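Local coordinates for protein 2-C-methyl-D-erythritol 4-phosphate cytidylyltransferase (Thermus thermophilus HB8, PDB 2PX7) that probably catalyses the transfer of a cytidylyl group from CTP to 2-C-methyl-D-erythritol 4-phosphate, releasing diphosphate, in the isoprenoid pathway, at residues Arg116-Arg121 / Glu228-Val233; Ala125-Ala130 / Gln168-Phe173; His182-Arg187 / Val199-Tyr204. All coordinates share one frame; numbering follows the deposited sequence.

Contact 1: Arg116-Arg121 / Glu228-Val233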
ATOM      1  N   ARG A 116       1.790   5.599 -11.962  1.00 31.62           N
ATOM      2  CA  ARG A 116       2.308   4.250 -11.649  1.00 31.77           C
ATOM      3  C   ARG A 116       3.438   3.877 -12.627  1.00 32.11           C
ATOM      4  O   ARG A 116       3.216   3.129 -13.557  1.00 32.19           O
ATOM      5  CB  ARG A 116       1.173   3.193 -11.679  1.00 31.62           C
ATOM      6  CG  ARG A 116       0.004   3.468 -10.706  1.00 31.30           C
ATOM      7  CD  ARG A 116      -1.258   2.533 -10.903  1.00 31.88           C
ATOM      8  NE  ARG A 116      -1.952   2.374  -9.626  1.00 32.19           N
ATOM      9  CZ  ARG A 116      -3.095   2.953  -9.296  1.00 36.76           C
ATOM     10  NH1 ARG A 116      -3.740   3.719 -10.181  1.00 39.71           N
ATOM     11  NH2 ARG A 116      -3.609   2.778  -8.080  1.00 31.99           N
ATOM     12  N   PRO A 117       4.656   4.428 -12.435  1.00 32.92           N
ATOM     13  CA  PRO A 117       5.749   4.190 -13.402  1.00 33.39           C
ATOM     14  C   PRO A 117       6.372   2.790 -13.418  1.00 34.64           C
ATOM     15  O   PRO A 117       6.866   2.356 -14.464  1.00 35.66           O
ATOM     16  CB  PRO A 117       6.794   5.231 -13.006  1.00 33.03           C
ATOM     17  CG  PRO A 117       6.556   5.463 -11.533  1.00 33.07           C
ATOM     18  CD  PRO A 117       5.077   5.330 -11.338  1.00 32.95           C
ATOM     19  N   PHE A 118       6.341   2.078 -12.291  1.00 35.63           N
ATOM     20  CA  PHE A 118       7.076   0.812 -12.175  1.00 36.65           C
ATOM     21  C   PHE A 118       6.156  -0.384 -12.360  1.00 37.36           C
ATOM     22  O   PHE A 118       5.928  -1.189 -11.457  1.00 37.65           O
ATOM     23  CB  PHE A 118       7.881   0.755 -10.865  1.00 36.69           C
ATOM     24  CG  PHE A 118       8.728   1.985 -10.623  1.00 36.83           C
ATOM     25  CD1 PHE A 118       9.661   2.400 -11.570  1.00 37.83           C
ATOM     26  CD2 PHE A 118       8.589   2.724  -9.457  1.00 36.98           C
ATOM     27  CE1 PHE A 118      10.434   3.535 -11.365  1.00 37.89           C
ATOM     28  CE2 PHE A 118       9.368   3.859  -9.233  1.00 38.28           C
ATOM     29  CZ  PHE A 118      10.289   4.268 -10.191  1.00 36.47           C
ATOM     30  N   VAL A 119       5.601  -0.477 -13.557  1.00 38.27           N
ATOM     31  CA  VAL A 119       4.761  -1.601 -13.909  1.00 38.51           C
ATOM     32  C   VAL A 119       5.625  -2.513 -14.757  1.00 38.97           C
ATOM     33  O   VAL A 119       6.276  -2.060 -15.699  1.00 39.05           O
ATOM     34  CB  VAL A 119       3.408  -1.175 -14.589  1.00 38.67           C
ATOM     35  CG1 VAL A 119       2.589  -0.350 -13.623  1.00 39.41           C
ATOM     36  CG2 VAL A 119       3.633  -0.362 -15.823  1.00 38.73           C
ATOM     37  N   SER A 120       5.659  -3.787 -14.382  1.00 39.38           N
ATOM     38  CA  SER A 120       6.541  -4.760 -15.006  1.00 40.28           C
ATOM     39  C   SER A 120       5.890  -5.335 -16.241  1.00 40.71           C
ATOM     40  O   SER A 120       4.666  -5.243 -16.413  1.00 40.92           O
ATOM     41  CB  SER A 120       6.871  -5.895 -14.023  1.00 40.36           C
ATOM     42  OG  SER A 120       5.713  -6.640 -13.671  1.00 40.57           O
ATOM     43  N   ARG A 121       6.712  -5.939 -17.091  1.00 41.02           N
ATOM     44  CA  ARG A 121       6.233  -6.628 -18.276  1.00 41.65           C
ATOM     45  C   ARG A 121       5.316  -7.776 -17.874  1.00 40.61           C
ATOM     46  O   ARG A 121       4.338  -8.069 -18.563  1.00 40.94           O
ATOM     47  CB  ARG A 121       7.406  -7.137 -19.131  1.00 42.49           C
ATOM     48  CG  ARG A 121       7.112  -7.084 -20.628  1.00 46.55           C
ATOM     49  CD  ARG A 121       7.651  -8.315 -21.376  1.00 53.64           C
ATOM     50  NE  ARG A 121       6.596  -9.010 -22.132  1.00 58.49           N
ATOM     51  CZ  ARG A 121       6.104  -8.621 -23.314  1.00 61.11           C
ATOM     52  NH1 ARG A 121       6.546  -7.516 -23.910  1.00 61.67           N
ATOM     53  NH2 ARG A 121       5.149  -9.341 -23.904  1.00 62.46           N
ATOM     54  N   GLU A 228      12.144   7.290  -6.233  1.00 54.62           N
ATOM     55  CA  GLU A 228      13.576   7.493  -6.522  1.00 55.84           C
ATOM     56  C   GLU A 228      14.502   6.326  -6.121  1.00 56.17           C
ATOM     57  O   GLU A 228      15.538   6.108  -6.755  1.00 56.42           O
ATOM     58  CB  GLU A 228      14.078   8.798  -5.915  1.00 56.12           C
ATOM     59  CG  GLU A 228      14.294   9.910  -6.939  1.00 58.12           C
ATOM     60  CD  GLU A 228      13.333  11.081  -6.789  1.00 60.66           C
ATOM     61  OE1 GLU A 228      12.843  11.312  -5.662  1.00 61.22           O
ATOM     62  OE2 GLU A 228      13.094  11.789  -7.801  1.00 60.95           O
ATOM     63  N   ALA A 229      14.128   5.570  -5.090  1.00 56.22           N
ATOM     64  CA  ALA A 229      14.896   4.390  -4.694  1.00 56.35           C
ATOM     65  C   ALA A 229      14.785   3.251  -5.715  1.00 56.43           C
ATOM     66  O   ALA A 229      15.800   2.687  -6.147  1.00 56.51           O
ATOM     67  CB  ALA A 229      14.479   3.908  -3.295  1.00 56.35           C
ATOM     68  N   LEU A 230      13.557   2.918  -6.106  1.00 56.18           N
ATOM     69  CA  LEU A 230      13.330   1.850  -7.074  1.00 55.98           C
ATOM     70  C   LEU A 230      13.858   2.189  -8.481  1.00 56.14           C
ATOM     71  O   LEU A 230      14.230   1.288  -9.240  1.00 55.62           O
ATOM     72  CB  LEU A 230      11.844   1.477  -7.113  1.00 56.03           C
ATOM     73  CG  LEU A 230      11.361   0.252  -7.900  1.00 55.24           C
ATOM     74  CD1 LEU A 230      12.119  -1.023  -7.536  1.00 54.17           C
ATOM     75  CD2 LEU A 230       9.888   0.067  -7.642  1.00 55.82           C
ATOM     76  N   ALA A 231      13.889   3.481  -8.807  1.00 56.72           N
ATOM     77  CA  ALA A 231      14.293   3.972 -10.133  1.00 57.80           C
ATOM     78  C   ALA A 231      15.760   3.676 -10.473  1.00 58.63           C
ATOM     79  O   ALA A 231      16.107   3.460 -11.642  1.00 58.82           O
ATOM     80  CB  ALA A 231      14.015   5.460 -10.251  1.00 57.23           C
ATOM     81  N   ARG A 232      16.605   3.661  -9.442  1.00 59.80           N
ATOM     82  CA  ARG A 232      18.036   3.374  -9.580  1.00 60.97           C
ATOM     83  C   ARG A 232      18.304   1.939 -10.024  1.00 61.30           C
ATOM     84  O   ARG A 232      19.324   1.662 -10.650  1.00 61.63           O
ATOM     85  CB  ARG A 232      18.766   3.656  -8.268  1.00 60.73           C
ATOM     86  CG  ARG A 232      18.552   5.067  -7.725  1.00 61.71           C
ATOM     87  CD  ARG A 232      19.314   5.282  -6.425  1.00 62.48           C
ATOM     88  NE  ARG A 232      18.671   6.274  -5.560  1.00 66.38           N
ATOM     89  CZ  ARG A 232      18.935   7.581  -5.561  1.00 68.39           C
ATOM     90  NH1 ARG A 232      19.840   8.092  -6.396  1.00 68.69           N
ATOM     91  NH2 ARG A 232      18.284   8.387  -4.723  1.00 69.05           N
ATOM     92  N   VAL A 233      17.383   1.033  -9.702  1.00 61.70           N
ATOM     93  CA  VAL A 233      17.533  -0.387 -10.025  1.00 62.24           C
ATOM     94  C   VAL A 233      16.428  -0.885 -10.957  1.00 62.43           C
ATOM     95  O   VAL A 233      15.476  -0.175 -11.277  1.00 62.73           O
ATOM     96  CB  VAL A 233      17.562  -1.277  -8.747  1.00 62.32           C
ATOM     97  CG1 VAL A 233      18.714  -0.866  -7.816  1.00 62.47           C
ATOM     98  CG2 VAL A 233      16.211  -1.236  -8.018  1.00 62.16           C
TER

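Contact 2: Ala125-Ala130 / Gln168-Phe173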
ATOM      1  N   ALA A 125       1.436  -8.192 -19.283  1.00 34.28           N
ATOM      2  CA  ALA A 125       1.041  -9.420 -19.987  1.00 34.24           C
ATOM      3  C   ALA A 125      -0.090 -10.115 -19.271  1.00 34.07           C
ATOM      4  O   ALA A 125      -1.000 -10.636 -19.912  1.00 34.84           O
ATOM      5  CB  ALA A 125       2.249 -10.399 -20.154  1.00 34.58           C
ATOM      6  N   ARG A 126      -0.022 -10.133 -17.940  1.00 33.25           N
ATOM      7  CA  ARG A 126      -1.051 -10.749 -17.110  1.00 33.02           C
ATOM      8  C   ARG A 126      -2.406 -10.019 -17.264  1.00 31.83           C
ATOM      9  O   ARG A 126      -3.446 -10.650 -17.388  1.00 31.31           O
ATOM     10  CB  ARG A 126      -0.577 -10.779 -15.647  1.00 33.33           C
ATOM     11  CG  ARG A 126      -1.516 -11.443 -14.614  1.00 34.40           C
ATOM     12  CD  ARG A 126      -0.978 -11.221 -13.168  1.00 33.85           C
ATOM     13  NE  ARG A 126       0.449 -11.493 -13.138  1.00 38.25           N
ATOM     14  CZ  ARG A 126       1.376 -10.816 -12.458  1.00 38.91           C
ATOM     15  NH1 ARG A 126       1.078  -9.789 -11.677  1.00 37.22           N
ATOM     16  NH2 ARG A 126       2.639 -11.193 -12.572  1.00 41.40           N
ATOM     17  N   VAL A 127      -2.381  -8.689 -17.277  1.00 31.20           N
ATOM     18  CA  VAL A 127      -3.609  -7.914 -17.455  1.00 30.26           C
ATOM     19  C   VAL A 127      -4.152  -8.155 -18.861  1.00 29.99           C
ATOM     20  O   VAL A 127      -5.324  -8.506 -19.024  1.00 29.49           O
ATOM     21  CB  VAL A 127      -3.396  -6.401 -17.185  1.00 29.93           C
ATOM     22  CG1 VAL A 127      -4.675  -5.608 -17.563  1.00 29.91           C
ATOM     23  CG2 VAL A 127      -3.025  -6.180 -15.730  1.00 29.04           C
ATOM     24  N   LEU A 128      -3.287  -7.999 -19.860  1.00 29.60           N
ATOM     25  CA  LEU A 128      -3.662  -8.211 -21.257  1.00 31.44           C
ATOM     26  C   LEU A 128      -4.225  -9.611 -21.527  1.00 31.67           C
ATOM     27  O   LEU A 128      -5.294  -9.755 -22.133  1.00 31.62           O
ATOM     28  CB  LEU A 128      -2.469  -7.925 -22.181  1.00 31.16           C
ATOM     29  CG  LEU A 128      -2.731  -7.959 -23.692  1.00 32.80           C
ATOM     30  CD1 LEU A 128      -3.411  -6.701 -24.142  1.00 33.96           C
ATOM     31  CD2 LEU A 128      -1.436  -8.132 -24.467  1.00 33.03           C
ATOM     32  N   GLU A 129      -3.490 -10.635 -21.089  1.00 32.28           N
ATOM     33  CA  GLU A 129      -3.904 -12.032 -21.222  1.00 33.05           C
ATOM     34  C   GLU A 129      -5.322 -12.263 -20.705  1.00 31.86           C
ATOM     35  O   GLU A 129      -6.141 -12.867 -21.400  1.00 31.61           O
ATOM     36  CB  GLU A 129      -2.921 -12.953 -20.480  1.00 34.13           C
ATOM     37  CG  GLU A 129      -2.980 -14.428 -20.900  1.00 40.01           C
ATOM     38  CD  GLU A 129      -4.060 -15.216 -20.189  1.00 45.18           C
ATOM     39  OE1 GLU A 129      -4.331 -14.946 -18.989  1.00 47.01           O
ATOM     40  OE2 GLU A 129      -4.639 -16.124 -20.833  1.00 49.15           O
ATOM     41  N   ALA A 130      -5.614 -11.786 -19.490  1.00 30.88           N
ATOM     42  CA  ALA A 130      -6.954 -11.938 -18.915  1.00 30.35           C
ATOM     43  C   ALA A 130      -7.997 -11.087 -19.648  1.00 30.13           C
ATOM     44  O   ALA A 130      -9.149 -11.499 -19.809  1.00 30.29           O
ATOM     45  CB  ALA A 130      -6.942 -11.627 -17.418  1.00 30.02           C
ATOM     46  N   GLN A 168      -5.298  -1.511  -8.823  1.00 25.88           N
ATOM     47  CA  GLN A 168      -4.213  -0.856  -9.573  1.00 25.79           C
ATOM     48  C   GLN A 168      -4.582  -0.721 -11.048  1.00 25.56           C
ATOM     49  O   GLN A 168      -5.733  -0.934 -11.425  1.00 25.14           O
ATOM     50  CB  GLN A 168      -2.905  -1.646  -9.445  1.00 26.12           C
ATOM     51  CG  GLN A 168      -2.551  -2.057  -8.004  1.00 26.82           C
ATOM     52  CD  GLN A 168      -1.213  -2.716  -7.949  1.00 26.51           C
ATOM     53  OE1 GLN A 168      -0.999  -3.758  -8.562  1.00 26.30           O
ATOM     54  NE2 GLN A 168      -0.289  -2.103  -7.244  1.00 27.19           N
ATOM     55  N   THR A 169      -3.590  -0.346 -11.861  1.00 25.20           N
ATOM     56  CA  THR A 169      -3.693  -0.310 -13.314  1.00 25.31           C
ATOM     57  C   THR A 169      -2.392  -0.953 -13.841  1.00 26.25           C
ATOM     58  O   THR A 169      -1.456  -1.122 -13.078  1.00 27.45           O
ATOM     59  CB  THR A 169      -3.878   1.159 -13.888  1.00 24.81           C
ATOM     60  OG1 THR A 169      -2.646   1.890 -13.783  1.00 23.30           O
ATOM     61  CG2 THR A 169      -4.999   1.922 -13.162  1.00 24.09           C
ATOM     62  N   PRO A 170      -2.318  -1.313 -15.138  1.00 26.41           N
ATOM     63  CA  PRO A 170      -3.297  -1.089 -16.215  1.00 25.98           C
ATOM     64  C   PRO A 170      -4.568  -1.921 -16.055  1.00 26.05           C
ATOM     65  O   PRO A 170      -4.521  -3.051 -15.539  1.00 25.81           O
ATOM     66  CB  PRO A 170      -2.537  -1.511 -17.481  1.00 26.27           C
ATOM     67  CG  PRO A 170      -1.514  -2.507 -17.007  1.00 26.12           C
ATOM     68  CD  PRO A 170      -1.118  -2.033 -15.618  1.00 26.48           C
ATOM     69  N   GLN A 171      -5.699  -1.352 -16.490  1.00 25.53           N
ATOM     70  CA  GLN A 171      -6.950  -2.103 -16.611  1.00 24.27           C
ATOM     71  C   GLN A 171      -7.226  -2.410 -18.086  1.00 24.75           C
ATOM     72  O   GLN A 171      -7.086  -1.529 -18.943  1.00 25.23           O
ATOM     73  CB  GLN A 171      -8.104  -1.325 -15.962  1.00 24.82           C
ATOM     74  CG  GLN A 171      -7.765  -0.818 -14.540  1.00 21.87           C
ATOM     75  CD  GLN A 171      -8.951  -0.352 -13.757  1.00 23.62           C
ATOM     76  OE1 GLN A 171     -10.049  -0.119 -14.302  1.00 20.84           O
ATOM     77  NE2 GLN A 171      -8.765  -0.253 -12.439  1.00 22.17           N
ATOM     78  N   GLY A 172      -7.609  -3.654 -18.381  1.00 24.45           N
ATOM     79  CA  GLY A 172      -7.704  -4.141 -19.757  1.00 23.73           C
ATOM     80  C   GLY A 172      -9.139  -4.431 -20.142  1.00 24.18           C
ATOM     81  O   GLY A 172      -9.895  -4.956 -19.352  1.00 23.69           O
ATOM     82  N   PHE A 173      -9.522  -4.075 -21.363  1.00 24.19           N
ATOM     83  CA  PHE A 173     -10.913  -4.243 -21.796  1.00 24.68           C
ATOM     84  C   PHE A 173     -10.951  -4.519 -23.283  1.00 24.90           C
ATOM     85  O   PHE A 173     -10.043  -4.085 -24.007  1.00 24.95           O
ATOM     86  CB  PHE A 173     -11.734  -2.963 -21.506  1.00 24.08           C
ATOM     87  CG  PHE A 173     -11.702  -2.528 -20.057  1.00 22.39           C
ATOM     88  CD1 PHE A 173     -12.555  -3.106 -19.125  1.00 23.69           C
ATOM     89  CD2 PHE A 173     -10.833  -1.540 -19.639  1.00 22.00           C
ATOM     90  CE1 PHE A 173     -12.519  -2.722 -17.765  1.00 21.85           C
ATOM     91  CE2 PHE A 173     -10.779  -1.141 -18.299  1.00 22.26           C
ATOM     92  CZ  PHE A 173     -11.624  -1.750 -17.355  1.00 21.55           C
TER

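Contact 3: His182-Arg187 / Val199-Tyr204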
ATOM      1  N   HIS A 182     -18.525   3.845 -21.423  1.00 27.15           N
ATOM      2  CA  HIS A 182     -18.440   5.290 -21.454  1.00 28.26           C
ATOM      3  C   HIS A 182     -19.711   5.949 -22.034  1.00 29.15           C
ATOM      4  O   HIS A 182     -20.122   6.993 -21.547  1.00 29.53           O
ATOM      5  CB  HIS A 182     -17.160   5.757 -22.166  1.00 27.67           C
ATOM      6  CG  HIS A 182     -15.957   5.796 -21.269  1.00 27.56           C
ATOM      7  ND1 HIS A 182     -15.570   6.931 -20.590  1.00 25.22           N
ATOM      8  CD2 HIS A 182     -15.077   4.827 -20.914  1.00 25.63           C
ATOM      9  CE1 HIS A 182     -14.490   6.668 -19.876  1.00 26.52           C
ATOM     10  NE2 HIS A 182     -14.172   5.394 -20.053  1.00 26.69           N
ATOM     11  N   ALA A 183     -20.345   5.318 -23.024  1.00 30.48           N
ATOM     12  CA  ALA A 183     -21.615   5.827 -23.594  1.00 32.31           C
ATOM     13  C   ALA A 183     -22.759   5.836 -22.572  1.00 33.23           C
ATOM     14  O   ALA A 183     -23.499   6.823 -22.442  1.00 33.66           O
ATOM     15  CB  ALA A 183     -22.016   5.014 -24.838  1.00 31.97           C
ATOM     16  N   TYR A 184     -22.899   4.730 -21.845  1.00 33.88           N
ATOM     17  CA  TYR A 184     -23.894   4.628 -20.783  1.00 34.17           C
ATOM     18  C   TYR A 184     -23.602   5.609 -19.653  1.00 34.10           C
ATOM     19  O   TYR A 184     -24.521   6.224 -19.116  1.00 33.58           O
ATOM     20  CB  TYR A 184     -23.944   3.193 -20.254  1.00 34.86           C
ATOM     21  CG  TYR A 184     -24.972   2.948 -19.174  1.00 36.16           C
ATOM     22  CD1 TYR A 184     -26.343   2.998 -19.455  1.00 38.26           C
ATOM     23  CD2 TYR A 184     -24.577   2.642 -17.876  1.00 36.11           C
ATOM     24  CE1 TYR A 184     -27.302   2.747 -18.454  1.00 38.72           C
ATOM     25  CE2 TYR A 184     -25.518   2.390 -16.872  1.00 37.84           C
ATOM     26  CZ  TYR A 184     -26.879   2.439 -17.170  1.00 38.26           C
ATOM     27  OH  TYR A 184     -27.812   2.211 -16.167  1.00 38.94           O
ATOM     28  N   ALA A 185     -22.325   5.755 -19.294  1.00 34.09           N
ATOM     29  CA  ALA A 185     -21.935   6.710 -18.254  1.00 35.01           C
ATOM     30  C   ALA A 185     -22.270   8.160 -18.632  1.00 35.91           C
ATOM     31  O   ALA A 185     -22.702   8.927 -17.785  1.00 35.74           O
ATOM     32  CB  ALA A 185     -20.477   6.569 -17.903  1.00 34.06           C
ATOM     33  N   ARG A 186     -22.075   8.514 -19.904  1.00 37.43           N
ATOM     34  CA  ARG A 186     -22.419   9.843 -20.422  1.00 39.23           C
ATOM     35  C   ARG A 186     -23.917  10.135 -20.227  1.00 39.02           C
ATOM     36  O   ARG A 186     -24.271  11.187 -19.705  1.00 38.90           O
ATOM     37  CB  ARG A 186     -22.018   9.948 -21.903  1.00 39.69           C
ATOM     38  CG  ARG A 186     -21.851  11.373 -22.461  1.00 41.33           C
ATOM     39  CD  ARG A 186     -21.216  11.356 -23.882  1.00 41.76           C
ATOM     40  NE  ARG A 186     -19.954  10.597 -23.914  1.00 49.79           N
ATOM     41  CZ  ARG A 186     -19.684   9.545 -24.710  1.00 52.26           C
ATOM     42  NH1 ARG A 186     -20.572   9.097 -25.610  1.00 51.62           N
ATOM     43  NH2 ARG A 186     -18.501   8.942 -24.614  1.00 51.71           N
ATOM     44  N   ARG A 187     -24.772   9.181 -20.608  1.00 39.11           N
ATOM     45  CA  ARG A 187     -26.233   9.280 -20.426  1.00 39.60           C
ATOM     46  C   ARG A 187     -26.693   9.404 -18.970  1.00 38.26           C
ATOM     47  O   ARG A 187     -27.673  10.091 -18.678  1.00 38.92           O
ATOM     48  CB  ARG A 187     -26.952   8.088 -21.073  1.00 38.97           C
ATOM     49  CG  ARG A 187     -26.598   7.886 -22.529  1.00 41.73           C
ATOM     50  CD  ARG A 187     -27.588   7.013 -23.311  1.00 42.88           C
ATOM     51  NE  ARG A 187     -28.180   5.903 -22.556  1.00 48.42           N
ATOM     52  CZ  ARG A 187     -27.728   4.651 -22.573  1.00 51.54           C
ATOM     53  NH1 ARG A 187     -26.641   4.321 -23.281  1.00 52.65           N
ATOM     54  NH2 ARG A 187     -28.363   3.723 -21.863  1.00 52.97           N
ATOM     55  N   VAL A 199     -17.739  -0.206 -16.441  1.00 24.06           N
ATOM     56  CA  VAL A 199     -18.063  -1.472 -17.080  1.00 24.81           C
ATOM     57  C   VAL A 199     -19.032  -2.291 -16.189  1.00 25.68           C
ATOM     58  O   VAL A 199     -19.988  -2.892 -16.677  1.00 25.07           O
ATOM     59  CB  VAL A 199     -16.748  -2.278 -17.432  1.00 25.15           C
ATOM     60  CG1 VAL A 199     -17.073  -3.705 -17.909  1.00 24.72           C
ATOM     61  CG2 VAL A 199     -15.936  -1.543 -18.503  1.00 22.19           C
ATOM     62  N   GLN A 200     -18.755  -2.297 -14.886  1.00 26.75           N
ATOM     63  CA  GLN A 200     -19.632  -2.884 -13.867  1.00 28.33           C
ATOM     64  C   GLN A 200     -21.069  -2.331 -13.938  1.00 28.31           C
ATOM     65  O   GLN A 200     -22.027  -3.088 -13.822  1.00 28.15           O
ATOM     66  CB  GLN A 200     -18.990  -2.651 -12.487  1.00 27.83           C
ATOM     67  CG  GLN A 200     -19.681  -3.270 -11.284  1.00 30.87           C
ATOM     68  CD  GLN A 200     -18.871  -3.011 -10.024  1.00 31.64           C
ATOM     69  OE1 GLN A 200     -18.364  -1.898  -9.806  1.00 36.09           O
ATOM     70  NE2 GLN A 200     -18.715  -4.032  -9.214  1.00 29.99           N
ATOM     71  N   ALA A 201     -21.224  -1.028 -14.178  1.00 28.86           N
ATOM     72  CA  ALA A 201     -22.555  -0.410 -14.280  1.00 29.40           C
ATOM     73  C   ALA A 201     -23.368  -0.910 -15.483  1.00 30.37           C
ATOM     74  O   ALA A 201     -24.595  -0.820 -15.499  1.00 30.87           O
ATOM     75  CB  ALA A 201     -22.444   1.121 -14.269  1.00 29.54           C
ATOM     76  N   LEU A 202     -22.688  -1.498 -16.467  1.00 30.81           N
ATOM     77  CA  LEU A 202     -23.375  -2.158 -17.585  1.00 31.16           C
ATOM     78  C   LEU A 202     -23.975  -3.511 -17.222  1.00 31.16           C
ATOM     79  O   LEU A 202     -24.862  -4.004 -17.901  1.00 32.44           O
ATOM     80  CB  LEU A 202     -22.413  -2.330 -18.775  1.00 31.28           C
ATOM     81  CG  LEU A 202     -22.114  -1.148 -19.696  1.00 30.08           C
ATOM     82  CD1 LEU A 202     -21.091  -1.590 -20.752  1.00 28.62           C
ATOM     83  CD2 LEU A 202     -23.375  -0.622 -20.402  1.00 30.77           C
ATOM     84  N   GLY A 203     -23.495  -4.123 -16.151  1.00 31.10           N
ATOM     85  CA  GLY A 203     -23.883  -5.478 -15.841  1.00 30.08           C
ATOM     86  C   GLY A 203     -22.824  -6.449 -16.337  1.00 29.49           C
ATOM     87  O   GLY A 203     -23.060  -7.657 -16.347  1.00 29.03           O
ATOM     88  N   TYR A 204     -21.669  -5.929 -16.758  1.00 28.26           N
ATOM     89  CA  TYR A 204     -20.590  -6.781 -17.284  1.00 27.43           C
ATOM     90  C   TYR A 204     -19.594  -7.197 -16.167  1.00 27.68           C
ATOM     91  O   TYR A 204     -19.088  -6.339 -15.433  1.00 26.76           O
ATOM     92  CB  TYR A 204     -19.839  -6.098 -18.433  1.00 25.94           C
ATOM     93  CG  TYR A 204     -19.005  -7.060 -19.292  1.00 25.30           C
ATOM     94  CD1 TYR A 204     -19.511  -7.572 -20.485  1.00 21.17           C
ATOM     95  CD2 TYR A 204     -17.719  -7.457 -18.899  1.00 23.60           C
ATOM     96  CE1 TYR A 204     -18.775  -8.453 -21.271  1.00 23.03           C
ATOM     97  CE2 TYR A 204     -16.964  -8.350 -19.679  1.00 23.11           C
ATOM     98  CZ  TYR A 204     -17.508  -8.837 -20.862  1.00 24.97           C
ATOM     99  OH  TYR A 204     -16.806  -9.694 -21.649  1.00 23.54           O
TER

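Contact 1: Arg116-Arg121 / Glu228-Val233
Two residues beyond Phe118, which reaches across to Leu230 and Ala231, a hydroxyl is held by two partners: Ser120 OG caps the N-terminus of helix 121-134 through Leu123 N, while its hydrogen bond to Glu212 OE1 is a second tie.

The aromatic ring is sandwiched. Over one face lies Leu230, whose CG is 4.2 Å from the centroid of the Phe118 ring and 19° off its normal, a CH-pi contact. On the opposite face Pro117 CG stands 3.9 Å above the plane of the Phe118 ring, over its centre. The closest approach is Phe118 CD2 to Leu230 CD2, 3.5 Å; the two side chains pass each other in opposite directions. With CG anti to the backbone N (chi1 -171°), Leu230 places CG over the face and CD2 just beyond the rim, beside Phe118 CD2. Ala231 CB approaches the far end of the ring obliquely, 3.9 Å from Phe118 CZ.

Trp57 of helix 54-61 adds an edge-to-face ring contact to Phe118 and also touches Ala231. Leu230 in turn packs on Leu226 of the second subunit. The contact thus joins helix 221-231, at the C-terminal end of the chain and beside the subunit interface, to the loop between strand 108-111 and helix 121-134 of this alpha/beta cytidylyltransferase fold.

Contact 2: Ala125-Ala130 / Gln168-Phe173
Val127 and Pro170 meet at a slant, with the forked end of the valine straddling the proline carbonyl oxygen. Val127 CG1 lies 3.3 Å from Pro170 O, and Val127 CG2 lies 3.5 Å from the same oxygen. CG2 comes nearest the ring, 4.2 Å from Pro170 CG. Because CG1 stands anti to the backbone N (chi1 173°), it is directed further along the strand, to 3.6 Å from Gly172 N; Gly172 has no side chain, and the methyl can rest against its backbone. A cis peptide bond precedes Pro170.

Gln171 faces the other way. Its NE2 bonds to Gln168 O at 3.3 Å, nearly straight (N-H...O 173°), with the oxygen in the amide plane of Gln171. NE2 also hydrogen-bonds to Asp194 OD2, and OE1 accepts from Ala196 N. Both amide atoms of Gln171 therefore have polar partners.

Helix 121-134 links parallel strands 108-111 and 136-142, a beta-alpha-beta crossover, with strand 165-174 lying between them in the sheet. Val127 also touches Leu110 of strand 108-111 and Val209 of strand 207-210. Helix and strand are thus joined here by methyl groups against backbone and ring, an adhesion that depends on close fit rather than on directional bonds.

Contact 3: His182-Arg187 / Val199-Tyr204
Apolar contact comes first: Tyr184 and Leu202 run alongside each other with their ends pointing opposite ways, and Leu202 CD2 settles 3.9 Å from Tyr184 CB, near the root of the aromatic side chain. Further out, Tyr184 CE2 is 4.2 Å from Ala201 CB. Tyr184 CG is anti to its own nitrogen (chi1 -178°), which carries the ring across towards helix 195-201.

A second kind of contact sets ring against backbone. Tyr184 CE2 approaches Ala201 O to 3.6 Å, the oxygen arriving obliquely to the ring.

Tyr184 lies on helix 175-188 and its partners on, or just after, helix 195-201, two successive helices that follow strand 165-174; deeper between them Val199 packs on Leu177 and Ala181.

Backbone bonds shape the partner segment. Gly203, with positive phi (98°), forms a Schellman motif: Gly203 N binds Gln200 O at 2.9 Å, and Tyr204 N reaches Val199 O in a weak bond of 3.5 Å. This turns the chain away just past Leu202.

Polar side chains work around the contact. Within 182-187, Arg187 NH2 lies in the Tyr184 ring plane, at its edge. His182 NE2 bonds to Asp195 OD1, linking the same two helices, and Gln200 NE2 bonds to Gly156 O of the second subunit.

How the contacts relate
Contact 2 is buried, whereas contacts 1 and 3 lie at the surface on opposite sides of the chain's centre, their own centres about 33 Å apart. All three are mainly apolar across their segments, but the partners differ: a phenyl ring between aliphatic groups in 116-121/228-233, valine methyls on strand backbone in 125-130/168-173, and a tyrosine against an alanine and a leucine at the C-terminal side of helix 195-201 in 182-187/199-204. Contact 2 bridges the others. Loop 116-121 runs into helix 121-134, and Arg116 CD packs 3.3 Å from Thr169 OG1; Phe173 CE1 packs 3.7 Å from Val199 CG2 of contact 3. Strand 165-174, held in contact 2, leads directly into helix 175-188 of contact 3.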